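Local coordinates for geranyltranstransferase (Stenotrophomonas maltophilia, PDB 7LBJ), which probably condenses isoprenoid diphosphates by magnesium-dependent prenyl transfer, consistent with farnesyl diphosphate synthase or longer-chain octaprenyl diphosphate synthase activity, at residues A[222-225]-A[226-230]; A[267-270]-A[271-275]. All blocks are in the same frame, centred on the assembly; numbering follows the deposited sequence.

Contact 1. Residues A[222-225]-A[226-230]; sequences AFQV and RDDIL
Val225 and Ile229 meet one turn apart on helix 206-233, within the sequence FQVRDDIL that marks the start of the second aspartate-rich motif of the FPP/GGPP synthase family. Val225 CG1 lies 4.0 Å from Ile229 CD1, an apolar contact in which two branched side chains cross obliquely. Beneath it, Ile229 N donates to Val225 O over 3.0 Å, and the N-H...O angle of 162° is that of a regular alpha-helical i to i+4 bond. Outward, Val225 packs on Gln266 and Leu267 of helix 260-277 and on Phe254.

On another side of the helix, Asp227 OD1 sits over one face of the Phe223 ring, while Asp227 OD2 is 3.7 Å from Phe223 CE2; ring and carboxylate planes are turned 57° apart. In relatives, aspartates of this motif bind magnesium and substrate diphosphate. Here Arg298 of the same chain is salt-bridged to Asp227 OD1, hydrogen-bonded to Phe223 O and placed for a cation-pi contact with the ring, while its own backbone O accepts a hydrogen bond from Arg226 NH2.

Arg226 sends its chain away from the preceding turn, bent at chi2 (51°). With this bend, Leu230 CD2 lies over the centre of the Arg226 guanidinium, 3.5 Å above its plane. Asp228 OD2 accepts from Phe254 N, whereas Asp228 OD1 receives a weak hydrogen bond, 3.2 Å long, from Gln224 NE2.

Contact 2. Residues A[267-270]-A[271-275]; sequences LHEL and AARMQ
Glu269 OE1 accepts from Arg273 NH2 at 2.8 Å, one half of an i to i+4 salt bridge along helix 260-277 of the all-helical isoprenoid synthase fold. The other half is Arg273 NE to Glu269 OE2, 2.9 Å long. Arg273 therefore grips the carboxylate side-on, with two nitrogens and one oxygen for each, and both oxygens use their syn lone pairs. The NE bond is the straighter, at 167°, and its acceptor lies in the guanidinium plane; OE1 is tilted out of that plane, in keeping with the 36° between the two flat groups.

Torsions bring the partners together: Glu269 folds at chi2 (-85°), and Arg273 runs extended before turning at chi3. Both residues are exposed and also touch a crystal neighbour, so lattice packing may influence these conformations.

Leu270 meets the guanidinium over one face. Leu270 CD2 is displaced toward the rim and comes within 3.7 Å of Arg273 NH2, the two side chains running alongside each other.

Met274 is one of the buried residues, with Leu267 and Leu270, and packs on Phe215, Ala218 and Leu219 of helix 206-233 and on Val296 of helix 286-297. Met274 N donates to Leu270 O over 2.9 Å. On the same carbonyl, Met274 CE settles 3.6 Å from Leu270 O.

Contacts 1 and 2 occupy neighbouring helices, 206-233 and 260-277, with centres about 13 Å apart, and they touch directly, side chain to side chain and side chain to backbone. Leu267 is the main link: its CD1 lies 3.4 Å from Ala222 O, its CB 3.9 Å from Val225 CG1, and its CD2 packs against Arg226 CD. Leu270 CD1 adds a contact of 3.8 Å to Ala222 CA. Helix 286-297 joins both, since Val296 touches Ala222 as well as Ala271. Contact 1 carries the first two aspartates of what is, by family resemblance, the second aspartate-rich motif, which in relatives binds magnesium; contact 2 lies on a helix packed against the one bearing that motif.

Contact 1. Residues A[222-225]-A[226-230]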
ATOM      1  N   ALA A 222       0.399 -24.984  -8.122  1.00 12.97           N
ATOM      2  CA  ALA A 222       1.194 -25.674  -9.130  1.00 15.56           C
ATOM      3  C   ALA A 222       2.508 -24.955  -9.386  1.00 19.89           C
ATOM      4  O   ALA A 222       3.569 -25.587  -9.487  1.00 18.90           O
ATOM      5  CB  ALA A 222       0.396 -25.815 -10.432  1.00 16.76           C
ATOM      6  N   PHE A 223       2.459 -23.630  -9.510  1.00 17.15           N
ATOM      7  CA  PHE A 223       3.673 -22.865  -9.767  1.00 19.92           C
ATOM      8  C   PHE A 223       4.719 -23.135  -8.690  1.00 20.02           C
ATOM      9  O   PHE A 223       5.907 -23.306  -8.982  1.00 18.00           O
ATOM     10  CB  PHE A 223       3.304 -21.380  -9.828  1.00 27.95           C
ATOM     11  CG  PHE A 223       4.374 -20.499 -10.372  1.00 33.58           C
ATOM     12  CD1 PHE A 223       4.488 -20.297 -11.740  1.00 33.96           C
ATOM     13  CD2 PHE A 223       5.253 -19.835  -9.521  1.00 37.36           C
ATOM     14  CE1 PHE A 223       5.472 -19.453 -12.260  1.00 41.55           C
ATOM     15  CE2 PHE A 223       6.252 -18.997 -10.033  1.00 41.88           C
ATOM     16  CZ  PHE A 223       6.358 -18.807 -11.407  1.00 43.66           C
ATOM     17  N   GLN A 224       4.286 -23.209  -7.434  1.00 18.56           N
ATOM     18  CA  GLN A 224       5.233 -23.385  -6.340  1.00 19.70           C
ATOM     19  C   GLN A 224       5.760 -24.817  -6.250  1.00 21.63           C
ATOM     20  O   GLN A 224       6.940 -25.022  -5.956  1.00 20.94           O
ATOM     21  CB  GLN A 224       4.577 -22.974  -5.021  1.00 18.73           C
ATOM     22  CG  GLN A 224       5.522 -23.061  -3.846  1.00 23.82           C
ATOM     23  CD  GLN A 224       6.693 -22.104  -3.981  1.00 25.05           C
ATOM     24  OE1 GLN A 224       6.521 -20.976  -4.437  1.00 23.43           O
ATOM     25  NE2 GLN A 224       7.897 -22.561  -3.606  1.00 25.15           N
ATOM     26  N   VAL A 225       4.905 -25.821  -6.467  1.00 16.54           N
ATOM     27  CA  VAL A 225       5.393 -27.206  -6.512  1.00 17.01           C
ATOM     28  C   VAL A 225       6.443 -27.359  -7.610  1.00 20.15           C
ATOM     29  O   VAL A 225       7.511 -27.952  -7.398  1.00 21.56           O
ATOM     30  CB  VAL A 225       4.216 -28.180  -6.708  1.00 16.70           C
ATOM     31  CG1 VAL A 225       4.715 -29.619  -6.862  1.00 17.01           C
ATOM     32  CG2 VAL A 225       3.236 -28.081  -5.522  1.00 16.49           C
ATOM     33  N   ARG A 226       6.162 -26.812  -8.801  1.00 18.94           N
ATOM     34  CA  ARG A 226       7.137 -26.858  -9.895  1.00 20.66           C
ATOM     35  C   ARG A 226       8.449 -26.202  -9.492  1.00 24.97           C
ATOM     36  O   ARG A 226       9.535 -26.729  -9.781  1.00 26.77           O
ATOM     37  CB  ARG A 226       6.565 -26.168 -11.143  1.00 20.77           C
ATOM     38  CG  ARG A 226       7.537 -26.085 -12.341  1.00 25.60           C
ATOM     39  CD  ARG A 226       8.125 -27.455 -12.649  1.00 37.40           C
ATOM     40  NE  ARG A 226       8.878 -27.507 -13.899  1.00 42.87           N
ATOM     41  CZ  ARG A 226       9.561 -28.568 -14.318  1.00 48.12           C
ATOM     42  NH1 ARG A 226       9.630 -29.678 -13.592  1.00 41.00           N
ATOM     43  NH2 ARG A 226      10.189 -28.515 -15.490  1.00 47.81           N
ATOM     44  N   ASP A 227       8.367 -25.032  -8.850  1.00 23.55           N
ATOM     45  CA  ASP A 227       9.568 -24.332  -8.401  1.00 26.12           C
ATOM     46  C   ASP A 227      10.388 -25.210  -7.469  1.00 28.18           C
ATOM     47  O   ASP A 227      11.612 -25.318  -7.613  1.00 29.08           O
ATOM     48  CB  ASP A 227       9.185 -23.023  -7.703  1.00 25.42           C
ATOM     49  CG  ASP A 227       9.093 -21.833  -8.665  1.00 36.85           C
ATOM     50  OD1 ASP A 227       9.155 -22.037  -9.896  1.00 35.25           O
ATOM     51  OD2 ASP A 227       8.954 -20.689  -8.180  1.00 37.97           O
ATOM     52  N   ASP A 228       9.717 -25.855  -6.507  1.00 24.50           N
ATOM     53  CA  ASP A 228      10.405 -26.756  -5.586  1.00 25.06           C
ATOM     54  C   ASP A 228      11.102 -27.882  -6.328  1.00 27.95           C
ATOM     55  O   ASP A 228      12.251 -28.224  -6.016  1.00 31.26           O
ATOM     56  CB  ASP A 228       9.416 -27.344  -4.582  1.00 24.00           C
ATOM     57  CG  ASP A 228       9.118 -26.410  -3.441  1.00 28.99           C
ATOM     58  OD1 ASP A 228       9.565 -25.239  -3.490  1.00 29.07           O
ATOM     59  OD2 ASP A 228       8.445 -26.853  -2.487  1.00 25.02           O
ATOM     60  N   ILE A 229      10.417 -28.482  -7.302  1.00 25.57           N
ATOM     61  CA  ILE A 229      11.029 -29.563  -8.071  1.00 29.66           C
ATOM     62  C   ILE A 229      12.258 -29.058  -8.814  1.00 34.10           C
ATOM     63  O   ILE A 229      13.306 -29.722  -8.839  1.00 36.85           O
ATOM     64  CB  ILE A 229       9.994 -30.194  -9.024  1.00 26.35           C
ATOM     65  CG1 ILE A 229       8.959 -30.990  -8.229  1.00 24.98           C
ATOM     66  CG2 ILE A 229      10.683 -31.111 -10.033  1.00 32.33           C
ATOM     67  CD1 ILE A 229       7.702 -31.295  -9.012  1.00 22.79           C
ATOM     68  N   LEU A 230      12.160 -27.866  -9.409  1.00 30.20           N
ATOM     69  CA  LEU A 230      13.285 -27.312 -10.160  1.00 38.98           C
ATOM     70  C   LEU A 230      14.471 -27.018  -9.250  1.00 40.96           C
ATOM     71  O   LEU A 230      15.623 -27.250  -9.634  1.00 41.77           O
ATOM     72  CB  LEU A 230      12.853 -26.043 -10.887  1.00 34.87           C
ATOM     73  CG  LEU A 230      11.894 -26.249 -12.052  1.00 36.20           C
ATOM     74  CD1 LEU A 230      11.375 -24.903 -12.535  1.00 42.53           C
ATOM     75  CD2 LEU A 230      12.585 -27.000 -13.176  1.00 44.12           C
TER

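Contact 2. Residues A[267-270]-A[271-275]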
ATOM      1  N   LEU A 267       2.174 -32.339  -8.709  1.00 18.15           N
ATOM      2  CA  LEU A 267       2.145 -31.384  -9.812  1.00 17.42           C
ATOM      3  C   LEU A 267       1.320 -31.911 -10.979  1.00 17.11           C
ATOM      4  O   LEU A 267       0.565 -31.158 -11.604  1.00 18.83           O
ATOM      5  CB  LEU A 267       3.570 -31.069 -10.269  1.00 17.26           C
ATOM      6  CG  LEU A 267       3.691 -30.005 -11.366  1.00 19.33           C
ATOM      7  CD1 LEU A 267       3.101 -28.690 -10.812  1.00 18.19           C
ATOM      8  CD2 LEU A 267       5.157 -29.850 -11.773  1.00 23.72           C
ATOM      9  N   HIS A 268       1.448 -33.204 -11.274  1.00 19.32           N
ATOM     10  CA  HIS A 268       0.704 -33.807 -12.376  1.00 22.66           C
ATOM     11  C   HIS A 268      -0.798 -33.720 -12.144  1.00 22.25           C
ATOM     12  O   HIS A 268      -1.562 -33.449 -13.080  1.00 18.54           O
ATOM     13  CB  HIS A 268       1.125 -35.259 -12.551  1.00 25.16           C
ATOM     14  CG  HIS A 268       0.546 -35.904 -13.769  1.00 32.59           C
ATOM     15  ND1 HIS A 268      -0.552 -36.738 -13.720  1.00 37.61           N
ATOM     16  CD2 HIS A 268       0.907 -35.828 -15.072  1.00 36.90           C
ATOM     17  CE1 HIS A 268      -0.836 -37.156 -14.942  1.00 41.02           C
ATOM     18  NE2 HIS A 268       0.034 -36.619 -15.781  1.00 43.38           N
ATOM     19  N   GLU A 269      -1.239 -33.948 -10.899  1.00 19.21           N
ATOM     20  CA  GLU A 269      -2.663 -33.832 -10.585  1.00 22.19           C
ATOM     21  C   GLU A 269      -3.144 -32.401 -10.737  1.00 19.63           C
ATOM     22  O   GLU A 269      -4.250 -32.166 -11.244  1.00 18.24           O
ATOM     23  CB  GLU A 269      -2.956 -34.336  -9.168  1.00 21.67           C
ATOM     24  CG  GLU A 269      -4.461 -34.311  -8.795  1.00 26.93           C
ATOM     25  CD  GLU A 269      -4.988 -32.963  -8.256  1.00 25.42           C
ATOM     26  OE1 GLU A 269      -4.260 -32.256  -7.512  1.00 24.89           O
ATOM     27  OE2 GLU A 269      -6.162 -32.631  -8.570  1.00 22.65           O
ATOM     28  N   LEU A 270      -2.351 -31.430 -10.265  1.00 18.03           N
ATOM     29  CA  LEU A 270      -2.744 -30.029 -10.410  1.00 17.14           C
ATOM     30  C   LEU A 270      -2.844 -29.631 -11.878  1.00 18.28           C
ATOM     31  O   LEU A 270      -3.757 -28.890 -12.268  1.00 17.11           O
ATOM     32  CB  LEU A 270      -1.753 -29.120  -9.665  1.00 16.59           C
ATOM     33  CG  LEU A 270      -1.830 -29.145  -8.122  1.00 17.04           C
ATOM     34  CD1 LEU A 270      -0.540 -28.605  -7.489  1.00 15.05           C
ATOM     35  CD2 LEU A 270      -3.033 -28.369  -7.561  1.00 15.17           C
ATOM     36  N   ALA A 271      -1.921 -30.123 -12.716  1.00 14.53           N
ATOM     37  CA  ALA A 271      -2.006 -29.874 -14.149  1.00 18.98           C
ATOM     38  C   ALA A 271      -3.311 -30.407 -14.731  1.00 21.32           C
ATOM     39  O   ALA A 271      -4.016 -29.701 -15.466  1.00 20.49           O
ATOM     40  CB  ALA A 271      -0.802 -30.512 -14.861  1.00 21.52           C
ATOM     41  N   ALA A 272      -3.633 -31.671 -14.442  1.00 18.17           N
ATOM     42  CA  ALA A 272      -4.875 -32.233 -14.945  1.00 19.74           C
ATOM     43  C   ALA A 272      -6.079 -31.481 -14.392  1.00 18.89           C
ATOM     44  O   ALA A 272      -7.046 -31.221 -15.117  1.00 18.54           O
ATOM     45  CB  ALA A 272      -4.960 -33.716 -14.593  1.00 17.08           C
ATOM     46  N   ARG A 273      -6.030 -31.110 -13.110  1.00 17.09           N
ATOM     47  CA  ARG A 273      -7.153 -30.411 -12.502  1.00 15.32           C
ATOM     48  C   ARG A 273      -7.418 -29.086 -13.210  1.00 17.29           C
ATOM     49  O   ARG A 273      -8.562 -28.763 -13.541  1.00 18.84           O
ATOM     50  CB  ARG A 273      -6.880 -30.169 -11.016  1.00 15.79           C
ATOM     51  CG  ARG A 273      -8.134 -29.774 -10.250  1.00 15.80           C
ATOM     52  CD  ARG A 273      -7.759 -29.040  -8.976  1.00 17.92           C
ATOM     53  NE  ARG A 273      -6.968 -29.887  -8.084  1.00 18.51           N
ATOM     54  CZ  ARG A 273      -6.550 -29.507  -6.883  1.00 19.70           C
ATOM     55  NH1 ARG A 273      -6.865 -28.312  -6.383  1.00 17.11           N
ATOM     56  NH2 ARG A 273      -5.795 -30.339  -6.169  1.00 18.61           N
ATOM     57  N   MET A 274      -6.362 -28.317 -13.472  1.00 16.67           N
ATOM     58  CA  MET A 274      -6.539 -27.030 -14.138  1.00 15.79           C
ATOM     59  C   MET A 274      -7.204 -27.204 -15.496  1.00 16.50           C
ATOM     60  O   MET A 274      -8.152 -26.485 -15.825  1.00 16.95           O
ATOM     61  CB  MET A 274      -5.192 -26.306 -14.269  1.00 14.48           C
ATOM     62  CG  MET A 274      -4.716 -25.735 -12.942  1.00 17.26           C
ATOM     63  SD  MET A 274      -3.214 -24.753 -13.108  1.00 17.20           S
ATOM     64  CE  MET A 274      -2.044 -26.046 -13.583  1.00 17.95           C
ATOM     65  N   GLN A 275      -6.734 -28.170 -16.298  1.00 16.74           N
ATOM     66  CA  GLN A 275      -7.328 -28.350 -17.618  1.00 21.45           C
ATOM     67  C   GLN A 275      -8.787 -28.799 -17.522  1.00 23.32           C
ATOM     68  O   GLN A 275      -9.626 -28.338 -18.302  1.00 19.03           O
ATOM     69  CB  GLN A 275      -6.493 -29.325 -18.443  1.00 23.31           C
ATOM     70  CG  GLN A 275      -5.050 -28.807 -18.728  1.00 26.11           C
ATOM     71  CD  GLN A 275      -4.980 -27.443 -19.444  1.00 27.76           C
ATOM     72  OE1 GLN A 275      -5.754 -27.163 -20.366  1.00 25.45           O
ATOM     73  NE2 GLN A 275      -4.027 -26.600 -19.027  1.00 22.94           N
TER